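PDB 5HSM: uncharacterized HTH-type transcriptional regulator Rv2887 from Mycobacterium tuberculosis, which represses the methyltransferase gene htm by binding its promoter, represses several other genes, and binds salicylate, para-aminosalicylic acid and gemfibrozil. Local coordinates for residues L41-L52 against A127-V138; L65-A74 against S111-R119. All blocks are in the same frame, centred on the assembly; numbering follows the deposited sequence.

Contact 1. Residues L41-L52 against A127-V138; sequences LRPEVSAALSPL and AEAVVRAADARV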
loop_
_atom_site.group_PDB
_atom_site.type_symbol
_atom_site.label_atom_id
_atom_site.label_comp_id
_atom_site.label_asym_id
_atom_site.label_seq_id
_atom_site.Cartn_x
_atom_site.Cartn_y
_atom_site.Cartn_z
ATOM N N LEU A 41 -10.561 -0.285 5.506
ATOM C CA LEU A 41 -11.055 0.349 4.287
ATOM C C LEU A 41 -10.992 -0.570 3.077
ATOM O O LEU A 41 -11.904 -0.563 2.243
ATOM C CB LEU A 41 -10.266 1.635 3.988
ATOM C CG LEU A 41 -10.795 2.509 2.853
ATOM C CD1 LEU A 41 -12.265 2.862 3.076
ATOM C CD2 LEU A 41 -9.967 3.779 2.736
ATOM N N ARG A 42 -9.925 -1.356 2.967
ATOM C CA ARG A 42 -9.772 -2.214 1.792
ATOM C C ARG A 42 -10.892 -3.269 1.707
ATOM O O ARG A 42 -11.512 -3.425 0.642
ATOM C CB ARG A 42 -8.398 -2.892 1.776
ATOM C CG ARG A 42 -8.040 -3.452 0.424
ATOM C CD ARG A 42 -6.950 -4.510 0.511
ATOM N NE ARG A 42 -6.870 -5.311 -0.715
ATOM C CZ ARG A 42 -7.849 -6.072 -1.209
ATOM N NH1 ARG A 42 -9.017 -6.184 -0.582
ATOM N NH2 ARG A 42 -7.653 -6.745 -2.337
ATOM N N PRO A 43 -11.171 -3.986 2.808
ATOM C CA PRO A 43 -12.314 -4.909 2.730
ATOM C C PRO A 43 -13.647 -4.212 2.532
ATOM O O PRO A 43 -14.527 -4.801 1.916
ATOM C CB PRO A 43 -12.305 -5.612 4.092
ATOM C CG PRO A 43 -10.944 -5.443 4.611
ATOM C CD PRO A 43 -10.417 -4.168 4.065
ATOM N N GLU A 44 -13.821 -3.011 3.074
ATOM C CA GLU A 44 -15.081 -2.287 2.879
ATOM C C GLU A 44 -15.295 -1.998 1.388
ATOM O O GLU A 44 -16.394 -2.195 0.838
ATOM C CB GLU A 44 -15.094 -0.984 3.691
ATOM C CG GLU A 44 -16.427 -0.220 3.662
ATOM C CD GLU A 44 -17.407 -0.674 4.728
ATOM O OE1 GLU A 44 -16.996 -1.413 5.651
ATOM O OE2 GLU A 44 -18.596 -0.297 4.638
ATOM N N VAL A 45 -14.234 -1.529 0.734
ATOM C CA VAL A 45 -14.279 -1.232 -0.696
ATOM C C VAL A 45 -14.471 -2.496 -1.542
ATOM O O VAL A 45 -15.321 -2.541 -2.435
ATOM C CB VAL A 45 -13.003 -0.478 -1.134
ATOM C CG1 VAL A 45 -12.955 -0.338 -2.640
ATOM C CG2 VAL A 45 -13.000 0.905 -0.495
ATOM N N SER A 46 -13.699 -3.529 -1.240
ATOM C CA SER A 46 -13.863 -4.819 -1.895
ATOM C C SER A 46 -15.301 -5.368 -1.774
ATOM O O SER A 46 -15.881 -5.859 -2.753
ATOM C CB SER A 46 -12.858 -5.808 -1.306
ATOM O OG SER A 46 -12.955 -7.060 -1.939
ATOM N N ALA A 47 -15.868 -5.295 -0.571
ATOM C CA ALA A 47 -17.220 -5.789 -0.335
ATOM C C ALA A 47 -18.244 -4.969 -1.109
ATOM O O ALA A 47 -19.247 -5.510 -1.582
ATOM C CB ALA A 47 -17.553 -5.776 1.143
ATOM N N ALA A 48 -17.995 -3.665 -1.226
ATOM C CA ALA A 48 -18.886 -2.795 -1.995
ATOM C C ALA A 48 -18.829 -3.092 -3.493
ATOM O O ALA A 48 -19.833 -2.975 -4.213
ATOM C CB ALA A 48 -18.543 -1.337 -1.739
ATOM N N LEU A 49 -17.650 -3.472 -3.969
ATOM C CA LEU A 49 -17.474 -3.777 -5.394
ATOM C C LEU A 49 -17.974 -5.164 -5.785
ATOM O O LEU A 49 -18.341 -5.401 -6.938
ATOM C CB LEU A 49 -16.014 -3.663 -5.769
ATOM C CG LEU A 49 -15.496 -2.225 -5.757
ATOM C CD1 LEU A 49 -13.995 -2.259 -5.801
ATOM C CD2 LEU A 49 -16.051 -1.440 -6.959
ATOM N N SER A 50 -17.972 -6.085 -4.831
ATOM C CA SER A 50 -18.335 -7.466 -5.153
ATOM C C SER A 50 -19.682 -7.634 -5.886
ATOM O O SER A 50 -19.734 -8.341 -6.883
ATOM C CB SER A 50 -18.327 -8.319 -3.885
ATOM O OG SER A 50 -18.521 -9.679 -4.226
ATOM N N PRO A 51 -20.764 -6.974 -5.428
ATOM C CA PRO A 51 -22.037 -7.171 -6.148
ATOM C C PRO A 51 -22.011 -6.687 -7.594
ATOM O O PRO A 51 -22.878 -7.068 -8.380
ATOM C CB PRO A 51 -23.030 -6.334 -5.343
ATOM C CG PRO A 51 -22.410 -6.237 -3.974
ATOM C CD PRO A 51 -20.947 -6.124 -4.236
ATOM N N LEU A 52 -21.033 -5.849 -7.927
ATOM C CA LEU A 52 -20.875 -5.345 -9.277
ATOM C C LEU A 52 -19.987 -6.261 -10.107
ATOM O O LEU A 52 -19.679 -5.958 -11.263
ATOM C CB LEU A 52 -20.273 -3.939 -9.252
ATOM C CG LEU A 52 -21.155 -2.709 -9.031
ATOM C CD1 LEU A 52 -22.018 -2.826 -7.798
ATOM C CD2 LEU A 52 -20.248 -1.494 -8.921
ATOM N N ALA A 127 -19.276 2.009 -10.211
ATOM C CA ALA A 127 -18.290 1.499 -9.261
ATOM C C ALA A 127 -17.640 2.636 -8.480
ATOM O O ALA A 127 -17.425 2.535 -7.260
ATOM C CB ALA A 127 -17.247 0.670 -9.984
ATOM N N GLU A 128 -17.307 3.727 -9.169
ATOM C CA GLU A 128 -16.732 4.860 -8.453
ATOM C C GLU A 128 -17.728 5.326 -7.391
ATOM O O GLU A 128 -17.345 5.619 -6.251
ATOM C CB GLU A 128 -16.367 6.007 -9.410
ATOM C CG GLU A 128 -15.956 7.299 -8.704
ATOM C CD GLU A 128 -14.631 7.214 -7.938
ATOM O OE1 GLU A 128 -14.324 8.190 -7.221
ATOM O OE2 GLU A 128 -13.894 6.203 -8.046
ATOM N N ALA A 129 -19.006 5.362 -7.759
ATOM C CA ALA A 129 -20.026 5.751 -6.790
ATOM C C ALA A 129 -20.070 4.834 -5.553
ATOM O O ALA A 129 -20.104 5.324 -4.405
ATOM C CB ALA A 129 -21.399 5.791 -7.468
ATOM N N VAL A 130 -20.068 3.515 -5.757
ATOM C CA VAL A 130 -20.124 2.638 -4.573
ATOM C C VAL A 130 -18.839 2.737 -3.726
ATOM O O VAL A 130 -18.884 2.570 -2.508
ATOM C CB VAL A 130 -20.397 1.144 -4.929
ATOM C CG1 VAL A 130 -21.548 1.026 -5.948
ATOM C CG2 VAL A 130 -19.145 0.446 -5.410
ATOM N N VAL A 131 -17.701 3.026 -4.357
ATOM C CA VAL A 131 -16.464 3.203 -3.586
ATOM C C VAL A 131 -16.522 4.483 -2.729
ATOM O O VAL A 131 -16.128 4.476 -1.556
ATOM C CB VAL A 131 -15.243 3.219 -4.515
ATOM C CG1 VAL A 131 -13.981 3.615 -3.761
ATOM C CG2 VAL A 131 -15.064 1.842 -5.161
ATOM N N ARG A 132 -17.038 5.575 -3.296
ATOM C CA ARG A 132 -17.203 6.798 -2.500
ATOM C C ARG A 132 -18.137 6.557 -1.309
ATOM O O ARG A 132 -17.911 7.079 -0.196
ATOM C CB ARG A 132 -17.738 7.943 -3.363
ATOM C CG ARG A 132 -16.823 8.283 -4.536
ATOM C CD ARG A 132 -17.202 9.619 -5.189
ATOM N NE ARG A 132 -16.702 10.745 -4.403
ATOM C CZ ARG A 132 -15.444 11.185 -4.444
ATOM N NH1 ARG A 132 -14.554 10.597 -5.230
ATOM N NH2 ARG A 132 -15.072 12.213 -3.693
ATOM N N ALA A 133 -19.179 5.752 -1.543
ATOM C CA ALA A 133 -20.101 5.429 -0.462
ATOM C C ALA A 133 -19.398 4.593 0.621
ATOM O O ALA A 133 -19.612 4.823 1.819
ATOM C CB ALA A 133 -21.331 4.692 -0.995
ATOM N N ALA A 134 -18.570 3.634 0.208
ATOM C CA ALA A 134 -17.788 2.829 1.184
ATOM C C ALA A 134 -16.913 3.708 2.065
ATOM O O ALA A 134 -16.817 3.525 3.301
ATOM C CB ALA A 134 -16.922 1.811 0.463
ATOM N N ASP A 135 -16.259 4.667 1.416
ATOM C CA ASP A 135 -15.411 5.625 2.122
ATOM C C ASP A 135 -16.196 6.356 3.202
ATOM O O ASP A 135 -15.754 6.471 4.367
ATOM C CB ASP A 135 -14.832 6.628 1.129
ATOM C CG ASP A 135 -13.693 7.457 1.722
ATOM O OD1 ASP A 135 -12.553 6.970 1.699
ATOM O OD2 ASP A 135 -13.937 8.599 2.180
ATOM N N ALA A 136 -17.370 6.851 2.813
ATOM C CA ALA A 136 -18.226 7.556 3.763
ATOM C C ALA A 136 -18.672 6.657 4.916
ATOM O O ALA A 136 -18.797 7.113 6.057
ATOM C CB ALA A 136 -19.457 8.138 3.046
ATOM N N ARG A 137 -18.943 5.388 4.619
ATOM C CA ARG A 137 -19.361 4.457 5.666
ATOM C C ARG A 137 -18.276 4.274 6.715
ATOM O O ARG A 137 -18.575 4.171 7.912
ATOM C CB ARG A 137 -19.735 3.096 5.081
ATOM C CG ARG A 137 -21.105 3.084 4.411
ATOM C CD ARG A 137 -21.586 1.669 4.192
ATOM N NE ARG A 137 -20.755 0.903 3.259
ATOM C CZ ARG A 137 -20.871 0.964 1.937
ATOM N NH1 ARG A 137 -21.750 1.791 1.373
ATOM N NH2 ARG A 137 -20.105 0.205 1.172
ATOM N N VAL A 138 -17.024 4.204 6.281
ATOM C CA VAL A 138 -15.949 4.104 7.283
ATOM C C VAL A 138 -15.787 5.399 8.082
ATOM O O VAL A 138 -15.717 5.379 9.323
ATOM C CB VAL A 138 -14.609 3.717 6.643
ATOM C CG1 VAL A 138 -13.496 3.780 7.676
ATOM C CG2 VAL A 138 -14.714 2.309 6.062
HETATM O O HOH W 1 -18.780 -2.119 2.030
#
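Leu41 meets Val138 through one branch, its CD1 lying 3.9 Å from Val138 CG2, the two side chains crossing at about a right angle. One turn on, Glu44 lays its CG against Ala134 CB and then bends at its second torsion, which turns the carboxylate toward Arg137. Arg137 NE donates to Glu44 OE2 at 2.8 Å, with an N-H...O angle of 161°; the oxygen sits close to the guanidinium plane, while the carboxylate is turned 44° from that plane. A water adds a second link, accepting from Arg137 NH2 and donating to Glu44 O. Val45 divides its branches, CG1 touching Val131 CG2 at 3.9 Å and CG2 reaching Ala134 CB. The methyl CB of Ala48 lies at the guanidinium edge, 3.6 Å from Arg137 NH2, while its carbonyl O packs on Val130 CG2, so the salt bridge runs along the border of the apolar seam. Leu49 CD2 is wedged among Ala127 CB, Val130 CG2 and Val131 CG2. In the 3-10 turn 50-52, Leu52 closes the end of the seam, its CD2 3.6 Å from Ala127 CA. The helical segments run roughly antiparallel at 142°, their axes 8.9 Å apart, and Ala48 and Ala134 line the middle of the interface. Asp135, a salicylate-binding residue, turns its carboxylate to the second subunit, where it accepts hydrogen bonds from the backbone N atoms of Leu30 and Gly31. Helix 56-67 packs beside the pair, with Leu56 on Val45 and Phe59 on Ala127, and its Arg63, also salicylate-binding, forms a salt bridge with Glu128.

Contact 2. Residues L65-A74 against S111-R119; sequences LSQSPGLSSA and SLPATLTAR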
loop_
_atom_site.group_PDB
_atom_site.type_symbol
_atom_site.label_atom_id
_atom_site.label_comp_id
_atom_site.label_asym_id
_atom_site.label_seq_id
_atom_site.Cartn_x
_atom_site.Cartn_y
_atom_site.Cartn_z
ATOM N N LEU A 65 -8.535 3.211 -17.163
ATOM C CA LEU A 65 -8.946 3.224 -18.565
ATOM C C LEU A 65 -10.092 4.194 -18.867
ATOM O O LEU A 65 -10.206 4.703 -19.989
ATOM C CB LEU A 65 -9.338 1.815 -19.004
ATOM C CG LEU A 65 -8.149 0.921 -19.342
ATOM C CD1 LEU A 65 -8.629 -0.479 -19.691
ATOM C CD2 LEU A 65 -7.379 1.524 -20.506
ATOM N N SER A 66 -10.952 4.458 -17.891
ATOM C CA SER A 66 -11.988 5.458 -18.129
ATOM C C SER A 66 -11.353 6.840 -18.168
ATOM O O SER A 66 -11.816 7.728 -18.882
ATOM C CB SER A 66 -13.079 5.410 -17.063
ATOM O OG SER A 66 -12.590 5.887 -15.834
ATOM N N GLN A 67 -10.290 7.027 -17.396
ATOM C CA GLN A 67 -9.622 8.334 -17.380
ATOM C C GLN A 67 -8.552 8.487 -18.471
ATOM O O GLN A 67 -8.102 9.606 -18.783
ATOM C CB GLN A 67 -9.018 8.582 -15.995
ATOM C CG GLN A 67 -10.070 8.942 -14.952
ATOM C CD GLN A 67 -9.559 8.898 -13.525
ATOM O OE1 GLN A 67 -8.445 8.447 -13.255
ATOM N NE2 GLN A 67 -10.381 9.374 -12.597
ATOM N N SER A 68 -8.144 7.370 -19.059
ATOM C CA SER A 68 -7.102 7.405 -20.075
ATOM C C SER A 68 -7.265 6.296 -21.117
ATOM O O SER A 68 -6.507 5.329 -21.117
ATOM C CB SER A 68 -5.727 7.303 -19.408
ATOM O OG SER A 68 -4.703 7.635 -20.320
ATOM N N PRO A 69 -8.249 6.438 -22.015
ATOM C CA PRO A 69 -8.502 5.387 -23.010
ATOM C C PRO A 69 -7.265 5.092 -23.874
ATOM O O PRO A 69 -6.507 6.004 -24.233
ATOM C CB PRO A 69 -9.642 5.962 -23.860
ATOM C CG PRO A 69 -10.247 7.061 -23.035
ATOM C CD PRO A 69 -9.139 7.601 -22.181
ATOM N N GLY A 70 -7.044 3.821 -24.178
ATOM C CA GLY A 70 -5.971 3.437 -25.079
ATOM C C GLY A 70 -4.633 3.131 -24.437
ATOM O O GLY A 70 -3.685 2.790 -25.142
ATOM N N LEU A 71 -4.539 3.257 -23.114
ATOM C CA LEU A 71 -3.326 2.843 -22.403
ATOM C C LEU A 71 -3.050 1.371 -22.616
ATOM O O LEU A 71 -3.970 0.562 -22.624
ATOM C CB LEU A 71 -3.448 3.111 -20.906
ATOM C CG LEU A 71 -3.344 4.555 -20.434
ATOM C CD1 LEU A 71 -3.244 4.590 -18.918
ATOM C CD2 LEU A 71 -2.152 5.240 -21.076
ATOM N N SER A 72 -1.781 1.013 -22.769
ATOM C CA SER A 72 -1.416 -0.393 -22.902
ATOM C C SER A 72 -1.371 -1.078 -21.546
ATOM O O SER A 72 -1.337 -0.423 -20.503
ATOM C CB SER A 72 -0.064 -0.540 -23.595
ATOM O OG SER A 72 0.977 -0.046 -22.775
ATOM N N SER A 73 -1.365 -2.407 -21.573
ATOM C CA SER A 73 -1.307 -3.204 -20.364
ATOM C C SER A 73 -0.080 -2.854 -19.534
ATOM O O SER A 73 -0.163 -2.753 -18.321
ATOM C CB SER A 73 -1.296 -4.692 -20.707
ATOM O OG SER A 73 -1.212 -5.473 -19.530
ATOM N N ALA A 74 1.058 -2.655 -20.193
ATOM C CA ALA A 74 2.291 -2.346 -19.477
ATOM C C ALA A 74 2.154 -1.006 -18.772
ATOM O O ALA A 74 2.568 -0.831 -17.625
ATOM C CB ALA A 74 3.477 -2.325 -20.430
ATOM N N SER A 111 1.615 -6.927 -24.650
ATOM C CA SER A 111 1.072 -5.682 -24.114
ATOM C C SER A 111 0.356 -4.858 -25.184
ATOM O O SER A 111 0.986 -4.152 -25.973
ATOM C CB SER A 111 2.176 -4.848 -23.475
ATOM O OG SER A 111 1.644 -3.669 -22.896
ATOM N N LEU A 112 -0.972 -4.946 -25.179
ATOM C CA LEU A 112 -1.825 -4.285 -26.163
ATOM C C LEU A 112 -2.528 -3.066 -25.571
ATOM O O LEU A 112 -2.695 -2.978 -24.355
ATOM C CB LEU A 112 -2.867 -5.275 -26.685
ATOM C CG LEU A 112 -2.330 -6.657 -27.040
ATOM C CD1 LEU A 112 -3.470 -7.649 -27.120
ATOM C CD2 LEU A 112 -1.548 -6.614 -28.352
ATOM N N PRO A 113 -2.947 -2.121 -26.431
ATOM C CA PRO A 113 -3.799 -1.018 -25.974
ATOM C C PRO A 113 -5.160 -1.543 -25.528
ATOM O O PRO A 113 -5.602 -2.559 -26.060
ATOM C CB PRO A 113 -3.942 -0.138 -27.223
ATOM C CG PRO A 113 -2.869 -0.559 -28.133
ATOM C CD PRO A 113 -2.590 -1.992 -27.851
ATOM N N ALA A 114 -5.806 -0.872 -24.582
ATOM C CA ALA A 114 -7.122 -1.304 -24.116
ATOM C C ALA A 114 -8.081 -0.129 -23.990
ATOM O O ALA A 114 -7.678 1.008 -23.720
ATOM C CB ALA A 114 -7.011 -2.034 -22.788
ATOM N N THR A 115 -9.357 -0.415 -24.194
ATOM C CA THR A 115 -10.399 0.591 -24.094
ATOM C C THR A 115 -11.623 0.019 -23.412
ATOM O O THR A 115 -11.821 -1.198 -23.382
ATOM C CB THR A 115 -10.829 1.123 -25.476
ATOM O OG1 THR A 115 -11.229 0.026 -26.310
ATOM C CG2 THR A 115 -9.697 1.872 -26.140
ATOM N N LEU A 116 -12.452 0.906 -22.883
ATOM C CA LEU A 116 -13.717 0.488 -22.304
ATOM C C LEU A 116 -14.814 0.460 -23.361
ATOM O O LEU A 116 -14.814 1.263 -24.307
ATOM C CB LEU A 116 -14.125 1.429 -21.180
ATOM C CG LEU A 116 -13.129 1.648 -20.046
ATOM C CD1 LEU A 116 -13.840 2.411 -18.950
ATOM C CD2 LEU A 116 -12.622 0.298 -19.538
ATOM N N THR A 117 -15.758 -0.456 -23.168
ATOM C CA THR A 117 -16.999 -0.514 -23.938
ATOM C C THR A 117 -18.007 0.432 -23.303
ATOM O O THR A 117 -17.735 1.000 -22.241
ATOM C CB THR A 117 -17.581 -1.929 -23.931
ATOM O OG1 THR A 117 -17.835 -2.310 -22.571
ATOM C CG2 THR A 117 -16.597 -2.915 -24.536
ATOM N N ALA A 118 -19.181 0.580 -23.914
ATOM C CA ALA A 118 -20.258 1.336 -23.275
ATOM C C ALA A 118 -20.574 0.765 -21.878
ATOM O O ALA A 118 -20.716 1.508 -20.892
ATOM C CB ALA A 118 -21.517 1.338 -24.163
ATOM N N ARG A 119 -20.659 -0.559 -21.799
ATOM C CA ARG A 119 -20.910 -1.236 -20.527
ATOM C C ARG A 119 -19.799 -0.951 -19.525
ATOM O O ARG A 119 -20.052 -0.736 -18.334
ATOM C CB ARG A 119 -21.045 -2.742 -20.740
ATOM C CG ARG A 119 -21.262 -3.533 -19.451
ATOM C CD ARG A 119 -21.437 -5.019 -19.733
ATOM N NE ARG A 119 -22.563 -5.271 -20.629
ATOM C CZ ARG A 119 -23.031 -6.481 -20.910
ATOM N NH1 ARG A 119 -22.470 -7.551 -20.358
ATOM N NH2 ARG A 119 -24.059 -6.622 -21.738
#
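Leu116 reaches over the end of helix 56-67 with its two methyls parted between neighbouring residues: CD2 lies 3.7 Å from Leu65 CB, and CD1 lies 3.6 Å from Ser66 CB. Leu65 and Leu116 meet at a slant. Leu65 in turn forks around Ala114, with CD1 against the methyl CB at 3.8 Å and CD2 close to the carbonyl oxygen. Leu91 of helix 84-96 packs on both Leu65 and Ala114, extending this apolar patch. Alongside it the backbones pair: Gly70 N donates to Ala114 O at 2.9 Å, and Ala114 N donates back to Leu71 O. Ser72 and Pro113 form a single beta bridge. In the winged helix-turn-helix of MarR proteins, this pairing joins the returning arm of the wing, which also bonds to Ala101 through Thr115, to the link between helices 56-67 and 73-79. That link makes a type II turn from Ser68 to Leu71, with Gly70 at positive phi (91°), where a CB would jam against Pro69 O. Further along, Ser73 N donates to Leu112 O, and the CA of Ser72 makes a CH...O contact with the same oxygen. Ser111, though poorly ordered, has its OG anti to its own backbone N (chi1 -177°), extending the hydroxyl to the start of helix 73-79, where it accepts from Ala74 N at 2.9 Å. The hydroxyl of Ser73 turns instead to Asn88 OD1 on helix 84-96.

In the fold
From the N terminus, the C-terminal half of helix 29-49 and the turn after it supply 41-52, the first half of contact 1. The chain then builds helix 56-67 and crosses 65-74, the first half of contact 2, which runs into helix 73-79, then passes helix 84-96 and the wing, whose residues 104-110 are not modelled. Segment 111-119 closes the inner loop, and helix 118-139 carries the chain back to 127-138, closing the outer one. Contact 2 is therefore nested inside contact 1, their centres about 23 Å apart. Contact 2 ties the wing's returning arm to the link between helices 56-67 and 73-79, within the DNA-binding domain; contact 1 joins two long helices beside the dimer partner. Helix 118-139 connects them directly.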